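Local coordinates for protein probable glucarate dehydratase (Mycobacterium smegmatis str. MC2 155, PDB 3VDG) that probably acts as a metal-dependent lyase of the enolase superfamily, removing water from an acid sugar such as glucarate, at residues R58-L63 and L348-A353; L82-A87 and D118-A123; A105-A110 and D133-P138. All blocks are in the same frame, centred on the assembly; numbering follows the deposited sequence.

Contact 1 of 3, residues R58-L63 and L348-A353; sequences RAVIQL and LGISLA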
loop_
_atom_site.group_PDB
_atom_site.type_symbol
_atom_site.label_atom_id
_atom_site.label_comp_id
_atom_site.label_asym_id
_atom_site.label_seq_id
_atom_site.Cartn_x
_atom_site.Cartn_y
_atom_site.Cartn_z
ATOM N N ARG A 58 -3.088 17.851 -22.648
ATOM C CA ARG A 58 -3.595 16.906 -21.630
ATOM C C ARG A 58 -4.878 16.281 -22.169
ATOM O O ARG A 58 -5.463 16.794 -23.139
ATOM C CB ARG A 58 -3.873 17.604 -20.296
ATOM C CG ARG A 58 -2.677 18.355 -19.725
ATOM C CD ARG A 58 -1.607 17.418 -19.193
ATOM N NE ARG A 58 -1.963 16.886 -17.874
ATOM C CZ ARG A 58 -1.209 16.035 -17.206
ATOM N NH1 ARG A 58 -0.048 15.614 -17.731
ATOM N NH2 ARG A 58 -1.610 15.608 -16.017
ATOM N N ALA A 59 -5.277 15.149 -21.595
ATOM C CA ALA A 59 -6.553 14.515 -21.933
ATOM C C ALA A 59 -7.396 14.510 -20.666
ATOM O O ALA A 59 -6.928 14.121 -19.596
ATOM C CB ALA A 59 -6.346 13.097 -22.458
ATOM N N VAL A 60 -8.616 15.001 -20.783
ATOM C CA VAL A 60 -9.575 14.997 -19.675
ATOM C C VAL A 60 -10.461 13.779 -19.810
ATOM O O VAL A 60 -11.031 13.517 -20.894
ATOM C CB VAL A 60 -10.432 16.266 -19.701
ATOM C CG1 VAL A 60 -11.607 16.146 -18.721
ATOM C CG2 VAL A 60 -9.563 17.487 -19.380
ATOM N N ILE A 61 -10.556 13.007 -18.728
ATOM C CA ILE A 61 -11.448 11.854 -18.662
ATOM C C ILE A 61 -12.683 12.231 -17.873
ATOM O O ILE A 61 -12.585 12.721 -16.750
ATOM C CB ILE A 61 -10.799 10.609 -17.995
ATOM C CG1 ILE A 61 -9.880 9.870 -18.972
ATOM C CG2 ILE A 61 -11.865 9.598 -17.571
ATOM C CD1 ILE A 61 -8.619 10.621 -19.310
ATOM N N GLN A 62 -13.846 12.019 -18.481
ATOM C CA GLN A 62 -15.117 12.136 -17.762
ATOM C C GLN A 62 -15.670 10.724 -17.737
ATOM O O GLN A 62 -15.970 10.137 -18.787
ATOM C CB GLN A 62 -16.070 13.098 -18.478
ATOM C CG GLN A 62 -15.811 14.567 -18.161
ATOM C CD GLN A 62 -16.555 15.505 -19.105
ATOM O OE1 GLN A 62 -16.337 15.478 -20.314
ATOM N NE2 GLN A 62 -17.432 16.334 -18.552
ATOM N N LEU A 63 -15.737 10.141 -16.545
ATOM C CA LEU A 63 -16.094 8.734 -16.429
ATOM C C LEU A 63 -17.550 8.700 -15.967
ATOM O O LEU A 63 -17.860 9.147 -14.865
ATOM C CB LEU A 63 -15.180 8.037 -15.407
ATOM C CG LEU A 63 -15.482 6.555 -15.190
ATOM C CD1 LEU A 63 -15.089 5.780 -16.433
ATOM C CD2 LEU A 63 -14.762 5.982 -13.971
ATOM N N LEU A 348 -3.316 20.576 -15.295
ATOM C CA LEU A 348 -4.437 21.479 -15.004
ATOM C C LEU A 348 -5.076 21.112 -13.665
ATOM O O LEU A 348 -4.459 20.431 -12.852
ATOM C CB LEU A 348 -5.445 21.420 -16.150
ATOM C CG LEU A 348 -4.849 21.908 -17.478
ATOM C CD1 LEU A 348 -5.838 21.833 -18.646
ATOM C CD2 LEU A 348 -4.293 23.324 -17.316
ATOM N N GLY A 349 -6.302 21.557 -13.430
ATOM C CA GLY A 349 -6.895 21.495 -12.089
ATOM C C GLY A 349 -7.386 20.141 -11.576
ATOM O O GLY A 349 -7.496 19.927 -10.358
ATOM N N ILE A 350 -7.698 19.235 -12.489
ATOM C CA ILE A 350 -8.072 17.873 -12.105
ATOM C C ILE A 350 -6.854 17.170 -11.503
ATOM O O ILE A 350 -6.911 16.618 -10.386
ATOM C CB ILE A 350 -8.610 17.092 -13.320
ATOM C CG1 ILE A 350 -9.896 17.750 -13.852
ATOM C CG2 ILE A 350 -8.818 15.624 -12.939
ATOM C CD1 ILE A 350 -10.325 17.262 -15.230
ATOM N N SER A 351 -5.738 17.192 -12.236
ATOM C CA SER A 351 -4.481 16.672 -11.688
ATOM C C SER A 351 -4.135 17.367 -10.378
ATOM O O SER A 351 -3.674 16.732 -9.424
ATOM C CB SER A 351 -3.328 16.856 -12.689
ATOM O OG SER A 351 -3.422 15.910 -13.750
ATOM N N LEU A 352 -4.323 18.684 -10.323
ATOM C CA LEU A 352 -3.910 19.382 -9.107
ATOM C C LEU A 352 -4.747 18.875 -7.920
ATOM O O LEU A 352 -4.217 18.596 -6.834
ATOM C CB LEU A 352 -4.052 20.903 -9.259
ATOM C CG LEU A 352 -3.651 21.720 -8.016
ATOM C CD1 LEU A 352 -2.203 21.458 -7.607
ATOM C CD2 LEU A 352 -3.869 23.206 -8.271
ATOM N N ALA A 353 -6.054 18.741 -8.120
ATOM C CA ALA A 353 -6.906 18.265 -7.023
ATOM C C ALA A 353 -6.456 16.871 -6.582
ATOM O O ALA A 353 -6.377 16.573 -5.385
ATOM C CB ALA A 353 -8.372 18.240 -7.450
#
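Arg58 reaches from the middle strand of its sheet to Ser351 in the first turn of helix 349-360, and NH2 donates to OG at 2.9 Å. The serine oxygen lies almost in the guanidinium plane, but the bond is bent, with an N-H...O angle of 136°. Two successive folds in the arginine chain, chi2 -72° and chi3 -78°, turn its head back to this position instead of letting it run straight out. This is the close-fitting half of the contact, and it is polar. Arg58 NE forms a salt bridge with Glu74 on the neighbouring strand, while the Glu74 carboxylate also accepts the backbone N-H groups of Leu348 and Ser351. The acid therefore ties the arginine to the start of the helix. Ser351 OG has a second hydrogen-bond partner in His318, so the serine stands between arginine and imidazole.

Further along the strand the fit is sparser. Val60 CG1 and Ile350 CD1 touch at 3.9 Å, the two side chains crossing at about a right angle so that little more than their end methyls meet; the backbones remain 8.2 Å apart between the CA atoms of this pair. Neither part faces solvent to any extent: all four touching residues are buried, and Val381 lies against Ile350.

The arrangement joins the three-stranded antiparallel sheet of an N-terminal capping domain to the helix that follows the last parallel strand, 339-342, of the C-terminal barrel, the domain interface characteristic of the enolase superfamily.

Contact 2 of 3, residues L82-A87 and D118-A123; sequences LERLQA and DGSGLA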
loop_
_atom_site.group_PDB
_atom_site.type_symbol
_atom_site.label_atom_id
_atom_site.label_comp_id
_atom_site.label_asym_id
_atom_site.label_seq_id
_atom_site.Cartn_x
_atom_site.Cartn_y
_atom_site.Cartn_z
ATOM N N LEU A 82 -3.881 8.417 -26.409
ATOM C CA LEU A 82 -5.324 8.589 -26.653
ATOM C C LEU A 82 -6.003 7.308 -27.150
ATOM O O LEU A 82 -7.138 6.985 -26.749
ATOM C CB LEU A 82 -5.583 9.721 -27.653
ATOM C CG LEU A 82 -5.228 11.130 -27.187
ATOM C CD1 LEU A 82 -5.577 12.122 -28.287
ATOM C CD2 LEU A 82 -5.967 11.481 -25.901
ATOM N N GLU A 83 -5.328 6.595 -28.039
ATOM C CA GLU A 83 -5.813 5.297 -28.522
ATOM C C GLU A 83 -5.885 4.287 -27.390
ATOM O O GLU A 83 -6.838 3.510 -27.300
ATOM C CB GLU A 83 -4.879 4.730 -29.596
ATOM C CG GLU A 83 -4.793 5.585 -30.849
ATOM C CD GLU A 83 -3.743 5.091 -31.832
ATOM O OE1 GLU A 83 -3.045 4.097 -31.530
ATOM O OE2 GLU A 83 -3.615 5.703 -32.914
ATOM N N ARG A 84 -4.861 4.257 -26.544
ATOM C CA ARG A 84 -4.895 3.341 -25.400
ATOM C C ARG A 84 -6.023 3.696 -24.438
ATOM O O ARG A 84 -6.681 2.805 -23.894
ATOM C CB ARG A 84 -3.554 3.331 -24.654
ATOM C CG ARG A 84 -2.482 2.553 -25.423
ATOM C CD ARG A 84 -1.090 2.904 -24.918
ATOM N NE ARG A 84 -0.054 2.180 -25.658
ATOM C CZ ARG A 84 1.242 2.476 -25.617
ATOM N NH1 ARG A 84 1.684 3.477 -24.865
ATOM N NH2 ARG A 84 2.103 1.759 -26.323
ATOM N N LEU A 85 -6.229 4.988 -24.214
ATOM C CA LEU A 85 -7.288 5.416 -23.310
ATOM C C LEU A 85 -8.646 4.952 -23.858
ATOM O O LEU A 85 -9.513 4.540 -23.095
ATOM C CB LEU A 85 -7.285 6.927 -23.129
ATOM C CG LEU A 85 -6.087 7.521 -22.387
ATOM C CD1 LEU A 85 -6.149 9.041 -22.445
ATOM C CD2 LEU A 85 -6.054 7.020 -20.950
ATOM N N GLN A 86 -8.820 5.018 -25.158
ATOM C CA GLN A 86 -10.084 4.581 -25.791
ATOM C C GLN A 86 -10.258 3.079 -25.612
ATOM O O GLN A 86 -11.304 2.648 -25.299
ATOM C CB GLN A 86 -10.116 4.950 -27.283
ATOM C CG GLN A 86 -10.298 6.436 -27.534
ATOM C CD GLN A 86 -11.628 6.944 -27.006
ATOM O OE1 GLN A 86 -12.649 6.262 -27.111
ATOM N NE2 GLN A 86 -11.623 8.139 -26.434
ATOM N N ALA A 87 -9.211 2.306 -25.793
ATOM C CA ALA A 87 -9.297 0.863 -25.600
ATOM C C ALA A 87 -9.615 0.504 -24.123
ATOM O O ALA A 87 -10.385 -0.415 -23.847
ATOM C CB ALA A 87 -8.014 0.188 -26.063
ATOM N N ASP A 118 8.946 2.775 -23.452
ATOM C CA ASP A 118 7.883 3.619 -24.011
ATOM C C ASP A 118 7.848 4.987 -23.301
ATOM O O ASP A 118 7.598 5.075 -22.088
ATOM C CB ASP A 118 6.531 2.884 -23.890
ATOM C CG ASP A 118 5.404 3.569 -24.653
ATOM O OD1 ASP A 118 4.852 2.939 -25.580
ATOM O OD2 ASP A 118 5.064 4.729 -24.325
ATOM N N GLY A 119 8.099 6.055 -24.059
ATOM C CA GLY A 119 8.227 7.389 -23.476
ATOM C C GLY A 119 7.105 8.376 -23.763
ATOM O O GLY A 119 7.269 9.577 -23.529
ATOM N N SER A 120 5.962 7.878 -24.247
ATOM C CA SER A 120 4.839 8.745 -24.658
ATOM C C SER A 120 4.288 9.622 -23.522
ATOM O O SER A 120 4.198 9.190 -22.366
ATOM C CB SER A 120 3.713 7.943 -25.343
ATOM O OG SER A 120 2.986 7.136 -24.428
ATOM N N GLY A 121 3.942 10.862 -23.870
ATOM C CA GLY A 121 3.451 11.857 -22.912
ATOM C C GLY A 121 4.567 12.561 -22.151
ATOM O O GLY A 121 4.354 13.630 -21.559
ATOM N N LEU A 122 5.763 11.969 -22.183
ATOM C CA LEU A 122 6.882 12.402 -21.324
ATOM C C LEU A 122 8.108 12.936 -22.095
ATOM O O LEU A 122 9.178 13.160 -21.503
ATOM C CB LEU A 122 7.270 11.257 -20.368
ATOM C CG LEU A 122 6.137 10.868 -19.396
ATOM C CD1 LEU A 122 6.237 9.446 -18.847
ATOM C CD2 LEU A 122 6.054 11.900 -18.275
ATOM N N ALA A 123 7.928 13.150 -23.403
ATOM C CA ALA A 123 8.968 13.670 -24.312
ATOM C C ALA A 123 10.264 12.839 -24.389
ATOM O O ALA A 123 11.352 13.396 -24.569
ATOM C CB ALA A 123 9.281 15.133 -24.001
HETATM O O HOH W 1 0.523 5.459 -23.333
#
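Arg84 and Asp118 approach from opposite directions and form a salt bridge in which both terminal nitrogens of the guanidinium turn to a single carboxylate oxygen. NH2 donates to Asp118 OD1 at 3.1 Å and NH1 to the same atom at 3.3 Å. OD1 sits at the guanidinium edge, close to its plane, but the arginine comes in from above the carboxylate: the two flat groups are inclined by 49°, and both N-H groups arrive over the same face of the acid. An extended chain from CG to NE carries the arginine head away from helix 79-92 and out to the loop.

The other carboxylate oxygen serves the loop itself. OD2 accepts the backbone N-H of Ser120 at 3.3 Å, nearly straight at 164°, which makes an Asx turn; this donor arrives on the anti side, tilted out of the carboxylate plane. Ser120 OG also lies close to OD2, at 3.2 Å. The direct gap from Arg84 NH1 to Ser120 OG, 3.9 Å, is bridged by a water that accepts from NH1 at 2.8 Å and stands 3.2 Å from OG.

Overlapping the Asx turn, a type II turn from Gly119 to Leu122 is closed by Leu122 N to Gly119 O. Gly121 takes the positive phi, 82°, of that turn, and its N-H goes to Asp78. Arg134 adds a weak, long ion pair with Asp118 OD2.

With one oxygen turned to the helix and the other folding its own loop, Asp118 couples loop shape to a partly exposed ion pair, whose strength is probably moderated by nearby water.

Contact 3 of 3, residues A105-A110 and D133-P138; sequences ALISDA and DRVFSP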
loop_
_atom_site.group_PDB
_atom_site.type_symbol
_atom_site.label_atom_id
_atom_site.label_comp_id
_atom_site.label_asym_id
_atom_site.label_seq_id
_atom_site.Cartn_x
_atom_site.Cartn_y
_atom_site.Cartn_z
ATOM N N ALA A 105 -6.784 -4.808 -13.978
ATOM C CA ALA A 105 -6.491 -6.069 -14.654
ATOM C C ALA A 105 -7.157 -6.111 -16.043
ATOM O O ALA A 105 -6.567 -6.608 -17.001
ATOM C CB ALA A 105 -6.926 -7.260 -13.799
ATOM N N LEU A 106 -8.389 -5.607 -16.148
ATOM C CA LEU A 106 -9.067 -5.530 -17.454
ATOM C C LEU A 106 -8.301 -4.650 -18.433
ATOM O O LEU A 106 -8.240 -4.926 -19.641
ATOM C CB LEU A 106 -10.492 -4.995 -17.297
ATOM C CG LEU A 106 -11.477 -5.913 -16.558
ATOM C CD1 LEU A 106 -12.797 -5.202 -16.271
ATOM C CD2 LEU A 106 -11.729 -7.154 -17.389
ATOM N N ILE A 107 -7.728 -3.569 -17.919
ATOM C CA ILE A 107 -6.966 -2.644 -18.752
ATOM C C ILE A 107 -5.679 -3.312 -19.219
ATOM O O ILE A 107 -5.301 -3.183 -20.378
ATOM C CB ILE A 107 -6.692 -1.313 -18.033
ATOM C CG1 ILE A 107 -7.992 -0.509 -17.945
ATOM C CG2 ILE A 107 -5.646 -0.485 -18.791
ATOM C CD1 ILE A 107 -7.862 0.777 -17.149
ATOM N N SER A 108 -5.031 -4.054 -18.323
ATOM C CA SER A 108 -3.819 -4.763 -18.677
ATOM C C SER A 108 -4.139 -5.740 -19.810
ATOM O O SER A 108 -3.451 -5.757 -20.830
ATOM C CB SER A 108 -3.253 -5.502 -17.467
ATOM O OG SER A 108 -2.032 -6.127 -17.802
ATOM N N ASP A 109 -5.200 -6.529 -19.642
ATOM C CA ASP A 109 -5.628 -7.468 -20.692
ATOM C C ASP A 109 -5.898 -6.767 -22.009
ATOM O O ASP A 109 -5.467 -7.224 -23.060
ATOM C CB ASP A 109 -6.891 -8.228 -20.280
ATOM C CG ASP A 109 -6.633 -9.225 -19.171
ATOM O OD1 ASP A 109 -5.451 -9.535 -18.929
ATOM O OD2 ASP A 109 -7.609 -9.699 -18.544
ATOM N N ALA A 110 -6.620 -5.658 -21.956
ATOM C CA ALA A 110 -6.970 -4.925 -23.167
ATOM C C ALA A 110 -5.745 -4.393 -23.898
ATOM O O ALA A 110 -5.740 -4.305 -25.115
ATOM C CB ALA A 110 -7.906 -3.775 -22.830
ATOM N N ASP A 133 0.022 1.226 -16.041
ATOM C CA ASP A 133 -0.199 2.232 -14.984
ATOM C C ASP A 133 -0.537 3.631 -15.504
ATOM O O ASP A 133 -1.389 4.300 -14.931
ATOM C CB ASP A 133 0.938 2.226 -13.958
ATOM C CG ASP A 133 0.839 1.029 -12.985
ATOM O OD1 ASP A 133 -0.292 0.592 -12.648
ATOM O OD2 ASP A 133 1.890 0.517 -12.543
ATOM N N ARG A 134 0.120 4.074 -16.578
ATOM C CA ARG A 134 -0.190 5.369 -17.178
ATOM C C ARG A 134 -1.613 5.405 -17.734
ATOM O O ARG A 134 -2.280 6.437 -17.671
ATOM C CB ARG A 134 0.814 5.704 -18.293
ATOM C CG ARG A 134 2.113 6.308 -17.778
ATOM C CD ARG A 134 3.077 6.582 -18.924
ATOM N NE ARG A 134 3.638 5.331 -19.418
ATOM C CZ ARG A 134 4.520 5.246 -20.409
ATOM N NH1 ARG A 134 4.953 6.345 -21.033
ATOM N NH2 ARG A 134 4.976 4.056 -20.767
ATOM N N VAL A 135 -2.073 4.280 -18.286
ATOM C CA VAL A 135 -3.429 4.225 -18.866
ATOM C C VAL A 135 -4.500 4.091 -17.785
ATOM O O VAL A 135 -5.520 4.747 -17.847
ATOM C CB VAL A 135 -3.543 3.099 -19.909
ATOM C CG1 VAL A 135 -4.971 3.014 -20.440
ATOM C CG2 VAL A 135 -2.544 3.352 -21.047
ATOM N N PHE A 136 -4.219 3.276 -16.768
ATOM C CA PHE A 136 -5.139 3.032 -15.653
ATOM C C PHE A 136 -5.309 4.286 -14.806
ATOM O O PHE A 136 -6.413 4.615 -14.370
ATOM C CB PHE A 136 -4.579 1.867 -14.816
ATOM C CG PHE A 136 -5.267 1.632 -13.487
ATOM C CD1 PHE A 136 -6.634 1.386 -13.409
ATOM C CD2 PHE A 136 -4.516 1.571 -12.311
ATOM C CE1 PHE A 136 -7.247 1.141 -12.182
ATOM C CE2 PHE A 136 -5.121 1.328 -11.086
ATOM C CZ PHE A 136 -6.491 1.106 -11.021
ATOM N N SER A 137 -4.209 4.998 -14.580
ATOM C CA SER A 137 -4.236 6.141 -13.675
ATOM C C SER A 137 -5.475 7.066 -13.758
ATOM O O SER A 137 -6.182 7.241 -12.761
ATOM C CB SER A 137 -2.947 6.963 -13.841
ATOM O OG SER A 137 -2.981 8.068 -12.969
ATOM N N PRO A 138 -5.733 7.698 -14.929
ATOM C CA PRO A 138 -6.862 8.640 -14.966
ATOM C C PRO A 138 -8.222 7.989 -14.692
ATOM O O PRO A 138 -9.131 8.638 -14.148
ATOM C CB PRO A 138 -6.840 9.172 -16.412
ATOM C CG PRO A 138 -6.135 8.107 -17.196
ATOM C CD PRO A 138 -5.069 7.584 -16.243
#
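Ile107 carries its side of this helix-helix contact, meeting Val135 and Phe136 with two different branches. The aliphatic part is a methyl-to-methyl touch, Ile107 CG2 against Val135 CG1 at 3.9 Å.

The aromatic part belongs to the other branch. CG1 stands anti to the carbonyl carbon (chi1 -72°) and the chain runs on extended, which delivers CD1 between the backbone and the ring of Phe136: it lies 3.8 Å from Phe136 CA and 4.0 Å from Phe136 CD1. The methyl comes to the ring's edge, near its plane, so it is not stacked on a face. Here the helices approach to 6.7 Å between the CA atoms of Ile107 and Phe136. Ala88 of helix 79-92 touches both Ile107 and Val135, making a third wall.

Polar bonds lie outside the apolar patch: Asp133 OD1 forms salt bridges with Arg104 of helix 100-111 and Arg325 of helix 323-336, and on the side turned from helix 100-111 Ser137 OG bonds to His317 O. Helix 131-151 is kinked at Pro138, whose nitrogen makes no bond to the preceding turn.

Such a greasy core between helices is typical of the helical part of the enolase-superfamily capping domain.

In the fold
Of the segments, 58-63 on strand 55-65 comes first along the chain, and contact 1 closes the longest loop, joining it to helix 349-360 across 284 intervening residues. Contacts 2 and 3 both nest inside that loop. They cross each other: 82-87 pairs with 118-123, while 105-110, lying between those two segments, pairs onward with 133-138. Physically the three run together. Leu82 and Leu85 pack on Ala59, Ile61 meets Pro138, and Arg84 CB rests against Val135, so sheet, helix 79-92 and helix 131-151 share one core. Arg134 probably donates to Asp118 O, holding the 118-123 loop to helix 131-151. Only contact 1 includes a barrel helix among its segments.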